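Local coordinates for trans-2-enoyl-CoA reductase [NADH] (Treponema denticola ATCC 35405, PDB 4GGO), which catalyses the NADH-dependent reduction of the carbon-carbon double bond of crotonyl-CoA to butyryl-CoA in fatty acid synthesis, and in vitro also reduces longer enoyl-CoAs, at residues A200-M205 / K253-A258; P151-P156 / G206-E211; A242-G247 / P289-Y294; K163-P168 / D195-A200; V276-V281 / N307-I312. One frame throughout, in Å; residues are numbered along the deposited sequence.

Interaction 1: A200-M205 / K253-A258; sequences ATVKVM and KEHLEA
The imidazole of His255 is the flat group of this helix-against-helix contact in a Rossmann-type fold, and Val202 meets it obliquely, neither squarely over a face nor at an edge. One methyl does the touching: Val202 CG1 lies 3.7 Å from His255 CD2 and equally far from CG, with the His255 CB only slightly more distant at 3.8 Å from the same CG1. The two side chains cross at about a right angle, and this one methyl meets CB, CG and CD2 together. The bond from CA to CB of His255 points toward helix 195-205, and CG anti to the backbone N (chi1 -170°) sets the ring beside Val202. On the polar side, His255 ND1 accepts a hydrogen bond from the backbone N of Gly207, which fixes the ring's rotation and couples helix 248-266 to the N-cap of helix 208-219.

Helix 248-266 packs beside the parallel sheet of the fold, and helix 195-205 packs against it through Val202 and Met205. The backbones approach to 6.9 Å between the CA atoms of Val202 and His255. Next along helix 248-266, the branch point Leu256 CG comes within 4.2 Å of Met205 O at the helix end; Leu256 then continues onto Trp210 and onto Ala231 and Ser233 of strand 227-233, joining the contact to the sheet.

No hydrogen bond passes between the two segments. Lys253, an NAD-binding residue, starts away from helix 195-205 and forms a salt bridge one turn along its own helix: Lys253 NZ stands 3.1 Å from Glu257 OE2, approaching from 41° above the carboxylate plane.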
# COMPACT_ATOMS: atom_id res chain seq x y z
N ALA A 200 -17.82 -8.34 8.92
CA ALA A 200 -17.73 -7.17 8.06
C ALA A 200 -16.29 -6.86 7.68
O ALA A 200 -16.00 -6.49 6.54
CB ALA A 200 -18.38 -5.97 8.73
N THR A 201 -15.38 -7.00 8.64
CA THR A 201 -13.96 -6.74 8.41
C THR A 201 -13.39 -7.71 7.38
O THR A 201 -12.64 -7.31 6.49
CB THR A 201 -13.15 -6.82 9.72
OG1 THR A 201 -13.65 -5.85 10.64
CG2 THR A 201 -11.67 -6.55 9.45
N VAL A 202 -13.77 -8.98 7.49
CA VAL A 202 -13.36 -10.00 6.52
C VAL A 202 -13.96 -9.69 5.15
O VAL A 202 -13.30 -9.88 4.12
CB VAL A 202 -13.78 -11.41 6.98
CG1 VAL A 202 -13.45 -12.44 5.91
CG2 VAL A 202 -13.10 -11.77 8.29
N LYS A 203 -15.20 -9.23 5.14
CA LYS A 203 -15.88 -8.85 3.91
C LYS A 203 -15.12 -7.75 3.18
O LYS A 203 -15.06 -7.73 1.95
CB LYS A 203 -17.31 -8.38 4.21
CG LYS A 203 -18.38 -9.43 3.95
CD LYS A 203 -18.49 -9.73 2.46
CE LYS A 203 -19.58 -10.75 2.19
NZ LYS A 203 -19.68 -11.08 0.74
N VAL A 204 -14.55 -6.82 3.94
CA VAL A 204 -13.87 -5.67 3.37
C VAL A 204 -12.38 -5.91 3.12
O VAL A 204 -11.85 -5.53 2.07
CB VAL A 204 -14.05 -4.42 4.27
CG1 VAL A 204 -13.30 -3.23 3.69
CG2 VAL A 204 -15.52 -4.10 4.44
N MET A 205 -11.72 -6.56 4.07
CA MET A 205 -10.26 -6.70 4.00
C MET A 205 -9.78 -8.10 3.62
O MET A 205 -8.58 -8.34 3.49
CB MET A 205 -9.63 -6.27 5.33
CG MET A 205 -9.96 -4.85 5.74
SD MET A 205 -9.23 -4.39 7.31
CE MET A 205 -7.48 -4.60 6.95
N LYS A 253 -6.75 -11.28 7.20
CA LYS A 253 -5.52 -11.77 6.61
C LYS A 253 -5.58 -13.28 6.40
O LYS A 253 -5.10 -13.80 5.40
CB LYS A 253 -4.31 -11.41 7.48
CG LYS A 253 -2.98 -11.86 6.91
CD LYS A 253 -1.81 -11.30 7.71
CE LYS A 253 -1.72 -11.92 9.09
NZ LYS A 253 -1.42 -13.38 9.02
N GLU A 254 -6.17 -13.99 7.37
CA GLU A 254 -6.37 -15.43 7.25
C GLU A 254 -7.21 -15.77 6.03
O GLU A 254 -6.95 -16.75 5.34
CB GLU A 254 -7.03 -15.99 8.51
CG GLU A 254 -6.09 -16.17 9.69
CD GLU A 254 -6.78 -16.79 10.88
OE1 GLU A 254 -8.03 -16.90 10.86
OE2 GLU A 254 -6.09 -17.17 11.85
N HIS A 255 -8.23 -14.95 5.78
CA HIS A 255 -9.08 -15.13 4.62
C HIS A 255 -8.30 -14.84 3.35
O HIS A 255 -8.47 -15.50 2.33
CB HIS A 255 -10.31 -14.23 4.71
CG HIS A 255 -11.36 -14.52 3.68
ND1 HIS A 255 -11.29 -14.04 2.39
CD2 HIS A 255 -12.50 -15.25 3.74
CE1 HIS A 255 -12.34 -14.46 1.70
NE2 HIS A 255 -13.09 -15.20 2.50
N LEU A 256 -7.43 -13.83 3.42
CA LEU A 256 -6.56 -13.47 2.30
C LEU A 256 -5.65 -14.63 1.93
O LEU A 256 -5.46 -14.93 0.75
CB LEU A 256 -5.69 -12.27 2.68
CG LEU A 256 -5.77 -10.98 1.85
CD1 LEU A 256 -4.43 -10.26 1.88
CD2 LEU A 256 -6.21 -11.26 0.42
N GLU A 257 -5.10 -15.29 2.94
CA GLU A 257 -4.17 -16.39 2.74
C GLU A 257 -4.87 -17.63 2.17
O GLU A 257 -4.34 -18.30 1.28
CB GLU A 257 -3.45 -16.74 4.04
CG GLU A 257 -2.54 -15.62 4.55
CD GLU A 257 -2.06 -15.86 5.97
OE1 GLU A 257 -2.54 -16.81 6.62
OE2 GLU A 257 -1.20 -15.08 6.44
N ALA A 258 -6.06 -17.92 2.69
CA ALA A 258 -6.85 -19.04 2.19
C ALA A 258 -7.30 -18.79 0.76
O ALA A 258 -7.49 -19.72 -0.02
CB ALA A 258 -8.05 -19.27 3.09

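Interaction 2: P151-P156 / G206-E211; sequences PVRTDP and GGEDWE
Arg153 lays one face of its guanidinium over the start of helix 208-219, where the backbone N of Asp209 sits 4.1 Å from Arg153 NH2, offset toward the rim of the group. Lower down the same side chain, Arg153 NE lies 4.1 Å from Asp209 CB. The arginine spans the gap because CG is anti to the backbone N and the chain stays extended as far as NE.

At the guanidinium edge, Arg153 NH1 donates to Glu208 OE1 at 3.0 Å with a nearly straight N-H...O angle of 169°, forming a salt bridge. The oxygen lies close to the guanidinium plane but is approached on its anti side, with NH1 23° out of the carboxylate plane, and the two flat groups stand 84° apart, so this is a single-oxygen contact and not a paired, coplanar one. Both ends have a second partner in Lys203: its carbonyl O also takes a bond from Arg153 NH1, and its NZ forms a salt bridge with Glu208 OE1.

The link to Asp209 is indirect. Water 1 accepts from Arg153 NH2 at 2.6 Å and donates to Asp209 OD1 at 2.9 Å, whereas the direct separation from NH2 to OD1 is 4.8 Å. Lys127 makes a salt bridge with the same OD1 and Tyr146 bonds OD2, so both carboxylate oxygens have partners outside the two segments.

Arg153 belongs to strand 152-154, which pairs antiparallel with strand 161-163 through His162. The contact therefore ties this small two-stranded sheet to the first turn of helix 208-219, beside the NAD-binding residue Leu148 and the end of helix 195-205.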
# COMPACT_ATOMS: atom_id res chain seq x y z
N PRO A 151 -11.80 1.35 3.99
CA PRO A 151 -12.49 0.97 5.23
C PRO A 151 -13.88 0.40 4.94
O PRO A 151 -14.48 -0.21 5.83
CB PRO A 151 -12.62 2.31 5.97
CG PRO A 151 -12.67 3.32 4.88
CD PRO A 151 -11.75 2.81 3.81
N VAL A 152 -14.37 0.59 3.72
CA VAL A 152 -15.71 0.16 3.36
C VAL A 152 -15.75 -0.60 2.03
O VAL A 152 -14.93 -0.37 1.15
CB VAL A 152 -16.69 1.35 3.28
CG1 VAL A 152 -16.83 2.02 4.64
CG2 VAL A 152 -16.24 2.35 2.24
N ARG A 153 -16.72 -1.51 1.91
CA ARG A 153 -16.94 -2.24 0.66
C ARG A 153 -18.42 -2.51 0.43
O ARG A 153 -19.11 -3.04 1.30
CB ARG A 153 -16.17 -3.56 0.64
CG ARG A 153 -16.54 -4.46 -0.53
CD ARG A 153 -15.73 -5.74 -0.56
NE ARG A 153 -16.09 -6.58 -1.70
CZ ARG A 153 -16.47 -7.85 -1.59
NH1 ARG A 153 -16.53 -8.44 -0.40
NH2 ARG A 153 -16.77 -8.55 -2.68
N THR A 154 -18.90 -2.15 -0.76
CA THR A 154 -20.27 -2.46 -1.15
C THR A 154 -20.30 -3.79 -1.89
O THR A 154 -19.72 -3.92 -2.97
CB THR A 154 -20.86 -1.36 -2.05
OG1 THR A 154 -20.81 -0.10 -1.38
CG2 THR A 154 -22.31 -1.68 -2.40
N ASP A 155 -20.97 -4.78 -1.29
CA ASP A 155 -21.09 -6.10 -1.89
C ASP A 155 -21.76 -6.00 -3.26
O ASP A 155 -22.90 -5.53 -3.36
CB ASP A 155 -21.88 -7.03 -0.97
CG ASP A 155 -21.76 -8.49 -1.35
OD1 ASP A 155 -21.87 -8.82 -2.55
OD2 ASP A 155 -21.55 -9.32 -0.44
N PRO A 156 -21.07 -6.45 -4.31
CA PRO A 156 -21.55 -6.34 -5.69
C PRO A 156 -22.75 -7.25 -5.97
O PRO A 156 -23.43 -7.05 -6.97
CB PRO A 156 -20.35 -6.80 -6.51
CG PRO A 156 -19.59 -7.70 -5.60
CD PRO A 156 -19.75 -7.10 -4.24
N GLY A 206 -10.72 -9.03 3.44
CA GLY A 206 -10.37 -10.38 3.04
C GLY A 206 -10.03 -10.48 1.56
O GLY A 206 -9.67 -9.48 0.93
N GLY A 207 -10.16 -11.67 1.00
CA GLY A 207 -9.78 -11.90 -0.39
C GLY A 207 -10.92 -12.14 -1.36
O GLY A 207 -10.71 -12.70 -2.44
N GLU A 208 -12.13 -11.73 -0.98
CA GLU A 208 -13.29 -11.94 -1.84
C GLU A 208 -13.20 -11.18 -3.17
O GLU A 208 -13.36 -11.78 -4.24
CB GLU A 208 -14.59 -11.57 -1.12
CG GLU A 208 -15.03 -12.58 -0.07
CD GLU A 208 -16.46 -12.38 0.38
OE1 GLU A 208 -17.06 -11.34 0.02
OE2 GLU A 208 -17.00 -13.26 1.08
N ASP A 209 -12.93 -9.88 -3.10
CA ASP A 209 -12.86 -9.06 -4.30
C ASP A 209 -11.68 -9.46 -5.18
O ASP A 209 -11.77 -9.43 -6.40
CB ASP A 209 -12.76 -7.58 -3.94
CG ASP A 209 -12.76 -6.69 -5.16
OD1 ASP A 209 -13.70 -6.79 -5.98
OD2 ASP A 209 -11.82 -5.88 -5.31
N TRP A 210 -10.57 -9.81 -4.53
CA TRP A 210 -9.38 -10.27 -5.23
C TRP A 210 -9.70 -11.47 -6.11
O TRP A 210 -9.40 -11.49 -7.30
CB TRP A 210 -8.30 -10.64 -4.21
CG TRP A 210 -7.01 -11.12 -4.81
CD1 TRP A 210 -6.54 -10.88 -6.06
CD2 TRP A 210 -6.03 -11.94 -4.16
NE1 TRP A 210 -5.32 -11.49 -6.24
CE2 TRP A 210 -4.99 -12.15 -5.08
CE3 TRP A 210 -5.93 -12.51 -2.89
CZ2 TRP A 210 -3.86 -12.91 -4.77
CZ3 TRP A 210 -4.81 -13.26 -2.58
CH2 TRP A 210 -3.79 -13.45 -3.52
N GLU A 211 -10.34 -12.47 -5.50
CA GLU A 211 -10.72 -13.68 -6.21
C GLU A 211 -11.74 -13.38 -7.30
O GLU A 211 -11.74 -14.00 -8.36
CB GLU A 211 -11.27 -14.72 -5.23
CG GLU A 211 -11.45 -16.11 -5.82
CD GLU A 211 -11.86 -17.13 -4.78
OE1 GLU A 211 -12.51 -16.74 -3.78
OE2 GLU A 211 -11.53 -18.32 -4.95
O HOH W 1 -16.27 -6.93 -4.70

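Interaction 3: A242-G247 / P289-Y294; sequences ALYRKG and PVIPLY
Tyr244 and Ile291 reach toward each other from opposite directions, one from the short helix 241-244 and the other from the first turn of helix 291-305, in the catalytic region of this Rossmann-type reductase. They meet at the outer part of the tyrosine: Tyr244 OH is 3.8 Å from Ile291 CG1, and Tyr244 CE2 is 3.9 Å from Ile291 CD1. The isoleucine touches the ring obliquely, so neither face nor edge describes the approach. Its chi1 of -78° places CG1 beside the backbone N and leaves CG2 anti to it, so that the CG1-CD1 arm meets the tyrosine.

Tyr244 is the inferred proton donor of the reaction. Its ring also makes an edge-to-face contact with that of Tyr234, a substrate-binding residue, and touches Ile288. Ile291, Ile288 and Tyr234 thus pack round the ring.

Pro289, set off from Ile291 by a turn of the chain with positive phi between them, serves the second, looser contact; both it and Leu243 rest on Phe173 of strand 173-178, and Leu243 CD1 approaches Pro289 CD to 4.4 Å.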
# COMPACT_ATOMS: atom_id res chain seq x y z
N ALA A 242 -2.36 -8.83 19.06
CA ALA A 242 -3.76 -8.83 19.49
C ALA A 242 -4.70 -8.34 18.40
O ALA A 242 -5.91 -8.58 18.46
CB ALA A 242 -3.92 -7.99 20.75
N LEU A 243 -4.15 -7.67 17.40
CA LEU A 243 -4.93 -7.15 16.28
C LEU A 243 -4.60 -7.87 14.98
O LEU A 243 -5.49 -8.40 14.31
CB LEU A 243 -4.69 -5.65 16.12
CG LEU A 243 -4.94 -4.81 17.37
CD1 LEU A 243 -4.62 -3.35 17.10
CD2 LEU A 243 -6.38 -4.96 17.83
N TYR A 244 -3.33 -7.89 14.62
CA TYR A 244 -2.90 -8.40 13.32
C TYR A 244 -2.85 -9.93 13.25
O TYR A 244 -2.88 -10.50 12.17
CB TYR A 244 -1.54 -7.81 12.93
CG TYR A 244 -1.58 -6.32 12.66
CD1 TYR A 244 -1.97 -5.83 11.42
CD2 TYR A 244 -1.22 -5.41 13.64
CE1 TYR A 244 -2.00 -4.48 11.16
CE2 TYR A 244 -1.26 -4.05 13.40
CZ TYR A 244 -1.65 -3.59 12.16
OH TYR A 244 -1.68 -2.24 11.91
N ARG A 245 -2.76 -10.57 14.41
CA ARG A 245 -2.74 -12.03 14.47
C ARG A 245 -4.10 -12.60 14.84
O ARG A 245 -4.67 -13.41 14.10
CB ARG A 245 -1.71 -12.52 15.49
CG ARG A 245 -0.56 -13.32 14.91
CD ARG A 245 0.53 -12.40 14.38
NE ARG A 245 1.84 -13.05 14.39
CZ ARG A 245 2.99 -12.39 14.50
NH1 ARG A 245 2.99 -11.07 14.59
NH2 ARG A 245 4.14 -13.05 14.51
N LYS A 246 -4.62 -12.17 15.99
CA LYS A 246 -5.82 -12.77 16.56
C LYS A 246 -7.03 -11.83 16.55
O LYS A 246 -8.09 -12.19 17.05
CB LYS A 246 -5.54 -13.25 17.99
CG LYS A 246 -4.30 -14.14 18.13
CD LYS A 246 -4.13 -14.69 19.55
CE LYS A 246 -5.31 -15.56 19.96
NZ LYS A 246 -5.15 -16.14 21.33
N GLY A 247 -6.86 -10.64 15.98
CA GLY A 247 -7.94 -9.66 15.94
C GLY A 247 -8.73 -9.70 14.65
O GLY A 247 -8.59 -10.63 13.85
N PRO A 289 -3.57 1.30 18.74
CA PRO A 289 -2.66 1.30 19.89
C PRO A 289 -1.31 0.69 19.52
O PRO A 289 -1.27 -0.25 18.72
CB PRO A 289 -3.38 0.42 20.92
CG PRO A 289 -4.82 0.47 20.52
CD PRO A 289 -4.81 0.55 19.02
N VAL A 290 -0.23 1.24 20.09
CA VAL A 290 1.14 0.77 19.89
C VAL A 290 1.76 1.16 18.54
O VAL A 290 2.91 1.61 18.49
CB VAL A 290 1.31 -0.75 20.15
CG1 VAL A 290 2.76 -1.18 19.98
CG2 VAL A 290 0.80 -1.12 21.54
N ILE A 291 1.00 1.00 17.46
CA ILE A 291 1.51 1.20 16.10
C ILE A 291 2.34 2.47 15.83
O ILE A 291 3.43 2.37 15.28
CB ILE A 291 0.39 1.02 15.03
CG1 ILE A 291 0.11 -0.46 14.81
CG2 ILE A 291 0.78 1.68 13.71
CD1 ILE A 291 1.31 -1.24 14.32
N PRO A 292 1.83 3.66 16.22
CA PRO A 292 2.63 4.86 15.93
C PRO A 292 3.95 4.89 16.69
O PRO A 292 4.95 5.36 16.15
CB PRO A 292 1.72 6.00 16.42
CG PRO A 292 0.35 5.43 16.37
CD PRO A 292 0.52 4.01 16.79
N LEU A 293 3.95 4.39 17.92
CA LEU A 293 5.17 4.34 18.72
C LEU A 293 6.13 3.29 18.17
O LEU A 293 7.34 3.50 18.14
CB LEU A 293 4.85 4.03 20.19
CG LEU A 293 6.06 3.86 21.11
CD1 LEU A 293 6.90 5.13 21.13
CD2 LEU A 293 5.63 3.47 22.51
N TYR A 294 5.58 2.16 17.75
CA TYR A 294 6.37 1.10 17.15
C TYR A 294 7.05 1.56 15.86
O TYR A 294 8.25 1.38 15.69
CB TYR A 294 5.50 -0.13 16.87
CG TYR A 294 6.16 -1.15 15.98
CD1 TYR A 294 7.23 -1.91 16.44
CD2 TYR A 294 5.72 -1.37 14.68
CE1 TYR A 294 7.85 -2.85 15.63
CE2 TYR A 294 6.33 -2.30 13.86
CZ TYR A 294 7.39 -3.04 14.34
OH TYR A 294 8.00 -3.98 13.54

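Interaction 4: K163-P168 / D195-A200; sequences KSVLKP and DEEAAA
Lys167 and Glu197 form the salt bridge that spans this surface contact. Lys167 NZ is modelled 2.4 Å from Glu197 OE2, too short for the exact length to be trusted, although the pairing itself is plain. The other oxygen, Glu197 OE1, is modelled 3.1 Å from Lys167 NZ. The lysine arrives by a bend in its middle (chi3 -69°), while Glu197 extends beyond CG, and the chains cross at a slant.

Next to the bridge lies Val165, straddling the stem of Glu197 at about a right angle. Its CG2 packs 3.7 Å from Glu197 CB, and its CG1 stands 3.7 Å from Glu197 OE2, so the apolar branches line the flank of the charged group. This is also where the backbones come nearest, the CA atoms of Val165 and Glu197 being 6.3 Å apart. Further along, the methyl of Ala200 presses against the loop backbone, with CB 3.3 Å from Lys163 O.

Further bonds hold the extended loop. Val165 N is hydrogen-bonded to Thr201 OG1, a hydroxyl that also bonds Glu197 O within the helix. Thr248 OG1 also links to the loop, at Val165 O and Lys167 N.

Segment 163-168 thus runs from strand 161-163 toward strand 173-178, in contact with the first turns of helix 195-205 and bonded to Thr248 at the start of helix 248-266, with Ser164 bonded back to Pro151 near strand 152-154.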
# COMPACT_ATOMS: atom_id res chain seq x y z
N LYS A 163 -18.56 -2.24 6.76
CA LYS A 163 -17.55 -1.40 7.39
C LYS A 163 -16.57 -2.24 8.21
O LYS A 163 -16.98 -3.04 9.05
CB LYS A 163 -18.21 -0.34 8.27
CG LYS A 163 -18.73 0.86 7.50
CD LYS A 163 -19.59 1.77 8.37
CE LYS A 163 -21.07 1.52 8.12
NZ LYS A 163 -21.93 2.44 8.91
N SER A 164 -15.28 -2.04 7.97
CA SER A 164 -14.25 -2.78 8.69
C SER A 164 -13.89 -2.08 10.00
O SER A 164 -14.02 -0.86 10.12
CB SER A 164 -13.00 -2.94 7.83
OG SER A 164 -12.39 -1.69 7.57
N VAL A 165 -13.45 -2.86 10.98
CA VAL A 165 -12.97 -2.32 12.24
C VAL A 165 -11.58 -2.86 12.55
O VAL A 165 -11.18 -3.90 12.02
CB VAL A 165 -13.91 -2.65 13.42
CG1 VAL A 165 -15.33 -2.18 13.12
CG2 VAL A 165 -13.89 -4.14 13.71
N LEU A 166 -10.84 -2.15 13.39
CA LEU A 166 -9.50 -2.58 13.80
C LEU A 166 -9.50 -2.85 15.29
O LEU A 166 -9.08 -2.01 16.08
CB LEU A 166 -8.47 -1.50 13.47
CG LEU A 166 -8.51 -0.92 12.05
CD1 LEU A 166 -7.42 0.13 11.89
CD2 LEU A 166 -8.37 -2.01 11.01
N LYS A 167 -9.98 -4.03 15.68
CA LYS A 167 -10.19 -4.33 17.10
C LYS A 167 -9.83 -5.78 17.45
O LYS A 167 -9.84 -6.65 16.59
CB LYS A 167 -11.65 -4.02 17.48
CG LYS A 167 -11.98 -2.53 17.44
CD LYS A 167 -13.34 -2.19 18.03
CE LYS A 167 -14.48 -2.72 17.18
NZ LYS A 167 -15.75 -2.04 17.55
N PRO A 168 -9.50 -6.03 18.73
CA PRO A 168 -9.16 -7.39 19.17
C PRO A 168 -10.41 -8.22 19.47
O PRO A 168 -11.53 -7.74 19.29
CB PRO A 168 -8.40 -7.14 20.47
CG PRO A 168 -9.04 -5.92 21.02
CD PRO A 168 -9.36 -5.05 19.83
N ASP A 195 -19.43 -10.29 16.50
CA ASP A 195 -19.46 -11.17 15.33
C ASP A 195 -19.77 -10.42 14.03
O ASP A 195 -19.31 -10.82 12.96
CB ASP A 195 -20.47 -12.30 15.55
CG ASP A 195 -19.93 -13.41 16.43
OD1 ASP A 195 -18.89 -13.20 17.09
OD2 ASP A 195 -20.55 -14.49 16.48
N GLU A 196 -20.53 -9.34 14.12
CA GLU A 196 -20.85 -8.53 12.95
C GLU A 196 -19.63 -7.78 12.43
O GLU A 196 -19.31 -7.84 11.25
CB GLU A 196 -21.99 -7.55 13.25
CG GLU A 196 -23.37 -8.11 12.97
CD GLU A 196 -24.43 -7.03 12.85
OE1 GLU A 196 -24.20 -5.91 13.37
OE2 GLU A 196 -25.48 -7.29 12.23
N GLU A 197 -18.96 -7.06 13.33
CA GLU A 197 -17.75 -6.33 12.99
C GLU A 197 -16.67 -7.26 12.44
O GLU A 197 -15.91 -6.88 11.55
CB GLU A 197 -17.22 -5.57 14.21
CG GLU A 197 -18.12 -4.43 14.66
CD GLU A 197 -17.67 -3.82 15.97
OE1 GLU A 197 -17.44 -4.58 16.93
OE2 GLU A 197 -17.54 -2.58 16.04
N ALA A 198 -16.61 -8.47 12.99
CA ALA A 198 -15.64 -9.46 12.55
C ALA A 198 -15.92 -9.91 11.12
O ALA A 198 -15.02 -9.96 10.28
CB ALA A 198 -15.64 -10.66 13.49
N ALA A 199 -17.18 -10.25 10.85
CA ALA A 199 -17.59 -10.68 9.52
C ALA A 199 -17.43 -9.55 8.51
O ALA A 199 -16.97 -9.76 7.39
CB ALA A 199 -19.03 -11.17 9.54
N ALA A 200 -17.82 -8.34 8.92
CA ALA A 200 -17.73 -7.17 8.06
C ALA A 200 -16.29 -6.86 7.68
O ALA A 200 -16.00 -6.49 6.54
CB ALA A 200 -18.38 -5.97 8.73

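Interaction 5: V276-V281 / N307-I312; sequences VNKGLV and NHEGCI
Lys278 curls over the backbone of Glu309 instead of stretching out. Its first torsion puts CG between the backbone N and the carbonyl carbon (chi1 78°), and two further bends, at chi3 and chi4, bring the amine back to its own chain. There NZ donates to Gly279 O at 2.9 Å, with a C=O...N angle of 165°, while its bond to Glu309 O is weak at 3.3 Å. Water 2 accepts a third bond from NZ at 2.9 Å and lies 2.5 Å from His308 ND1. The amine of this buried lysine thus has three oxygen partners, the Glu309 carbonyl only weakly. The aliphatic part packs closely too, Lys278 CD being 3.3 Å from Glu309 O and 3.8 Å from Glu309 CB.

The Glu309 carboxylate turns elsewhere, pairing with Arg317 and bonding Gln314. His308 meets Phe299 edge-to-face, joining the loop to helix 291-305.

Leu280 shares the first-torsion choice of Lys278 (chi1 79°), which brings CD1 to 3.6 Å from Cys311 SG, just past Gly310 at the N-cap of helix 311-323.

Lys278 O also bonds the hydroxyl of Tyr62, an NAD-binding residue. The segment follows strand 270-276, and its Leu280 and Val281, with the next residue Thr282, bind NAD: a cofactor-binding loop after a sheet strand, as in Rossmann-type enoyl reductases, here backed by the start of helix 311-323.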
# COMPACT_ATOMS: atom_id res chain seq x y z
N VAL A 276 3.61 -10.23 2.30
CA VAL A 276 3.65 -9.53 3.58
C VAL A 276 4.71 -8.45 3.53
O VAL A 276 5.91 -8.74 3.43
CB VAL A 276 3.94 -10.49 4.75
CG1 VAL A 276 3.70 -9.79 6.07
CG2 VAL A 276 3.08 -11.73 4.64
N ASN A 277 4.27 -7.19 3.58
CA ASN A 277 5.18 -6.06 3.48
C ASN A 277 5.52 -5.48 4.85
O ASN A 277 4.97 -5.91 5.87
CB ASN A 277 4.58 -4.98 2.59
CG ASN A 277 4.34 -5.46 1.16
OD1 ASN A 277 4.52 -6.64 0.86
ND2 ASN A 277 3.93 -4.55 0.29
N LYS A 278 6.42 -4.51 4.88
CA LYS A 278 6.84 -3.89 6.13
C LYS A 278 5.80 -2.90 6.63
O LYS A 278 4.89 -2.51 5.90
CB LYS A 278 8.19 -3.19 5.97
CG LYS A 278 8.13 -1.85 5.27
CD LYS A 278 9.51 -1.21 5.16
CE LYS A 278 10.06 -0.81 6.52
NZ LYS A 278 9.31 0.33 7.11
N GLY A 279 5.95 -2.48 7.89
CA GLY A 279 5.05 -1.51 8.48
C GLY A 279 5.34 -0.11 7.97
O GLY A 279 6.49 0.25 7.71
N LEU A 280 4.29 0.69 7.83
CA LEU A 280 4.42 2.05 7.34
C LEU A 280 3.28 2.91 7.88
O LEU A 280 2.28 2.39 8.36
CB LEU A 280 4.40 2.09 5.81
CG LEU A 280 3.02 1.98 5.14
CD1 LEU A 280 3.10 2.45 3.69
CD2 LEU A 280 2.47 0.56 5.20
N VAL A 281 3.45 4.23 7.79
CA VAL A 281 2.41 5.15 8.22
C VAL A 281 1.23 5.08 7.26
O VAL A 281 1.38 5.33 6.06
CB VAL A 281 2.92 6.60 8.27
CG1 VAL A 281 1.78 7.55 8.64
CG2 VAL A 281 4.07 6.73 9.25
N ASN A 307 18.85 -0.54 6.99
CA ASN A 307 17.88 -1.37 6.27
C ASN A 307 16.47 -0.79 6.22
O ASN A 307 15.50 -1.50 5.98
CB ASN A 307 17.85 -2.80 6.84
CG ASN A 307 17.49 -2.84 8.31
OD1 ASN A 307 17.24 -1.81 8.93
ND2 ASN A 307 17.45 -4.04 8.87
N HIS A 308 16.36 0.52 6.46
CA HIS A 308 15.06 1.18 6.37
C HIS A 308 14.58 1.25 4.93
O HIS A 308 15.37 1.47 4.01
CB HIS A 308 15.12 2.60 6.95
CG HIS A 308 13.86 3.38 6.76
ND1 HIS A 308 12.69 3.07 7.43
CD2 HIS A 308 13.57 4.43 5.96
CE1 HIS A 308 11.74 3.92 7.05
NE2 HIS A 308 12.25 4.75 6.17
N GLU A 309 13.28 1.06 4.74
CA GLU A 309 12.67 1.14 3.42
C GLU A 309 11.35 1.90 3.47
O GLU A 309 10.61 1.83 4.45
CB GLU A 309 12.41 -0.26 2.86
CG GLU A 309 13.66 -1.04 2.49
CD GLU A 309 13.33 -2.44 2.01
OE1 GLU A 309 12.71 -3.20 2.78
OE2 GLU A 309 13.68 -2.77 0.86
N GLY A 310 11.07 2.64 2.40
CA GLY A 310 9.75 3.22 2.19
C GLY A 310 9.03 2.35 1.18
O GLY A 310 9.46 1.23 0.90
N CYS A 311 7.94 2.87 0.61
CA CYS A 311 7.16 2.10 -0.35
C CYS A 311 7.95 1.71 -1.59
O CYS A 311 7.96 0.55 -1.99
CB CYS A 311 5.90 2.87 -0.75
SG CYS A 311 4.77 3.15 0.62
N ILE A 312 8.62 2.69 -2.20
CA ILE A 312 9.31 2.45 -3.46
C ILE A 312 10.54 1.55 -3.28
O ILE A 312 10.89 0.79 -4.18
CB ILE A 312 9.67 3.77 -4.19
CG1 ILE A 312 10.01 3.51 -5.67
CG2 ILE A 312 10.81 4.50 -3.48
CD1 ILE A 312 8.84 2.96 -6.47
O HOH W 2 11.63 1.16 8.60

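How the interactions relate
From the N terminus, residues 151-156 open interaction 2, and before it closes at 206-211 the chain both opens and closes interaction 4, which lies within that loop. Interaction 1 begins at 200-205, sharing Ala200 with interaction 4, and crosses interaction 2 because its partner comes only at 253-258. Interaction 3 starts at 242-247 and so crosses interaction 1; interaction 5 opens at 276-281 and crosses interaction 3, closing at 307-312. Interactions 1, 2 and 4 join the small antiparallel sheet and loop 163-168 to helices 195-205, 208-219 and 248-266; interaction 3 links helix 241-244 to helix 291-305, and interaction 5 the cofactor loop to helix 311-323. Interactions 4 and 5 stand farthest apart, about 26 Å between centres.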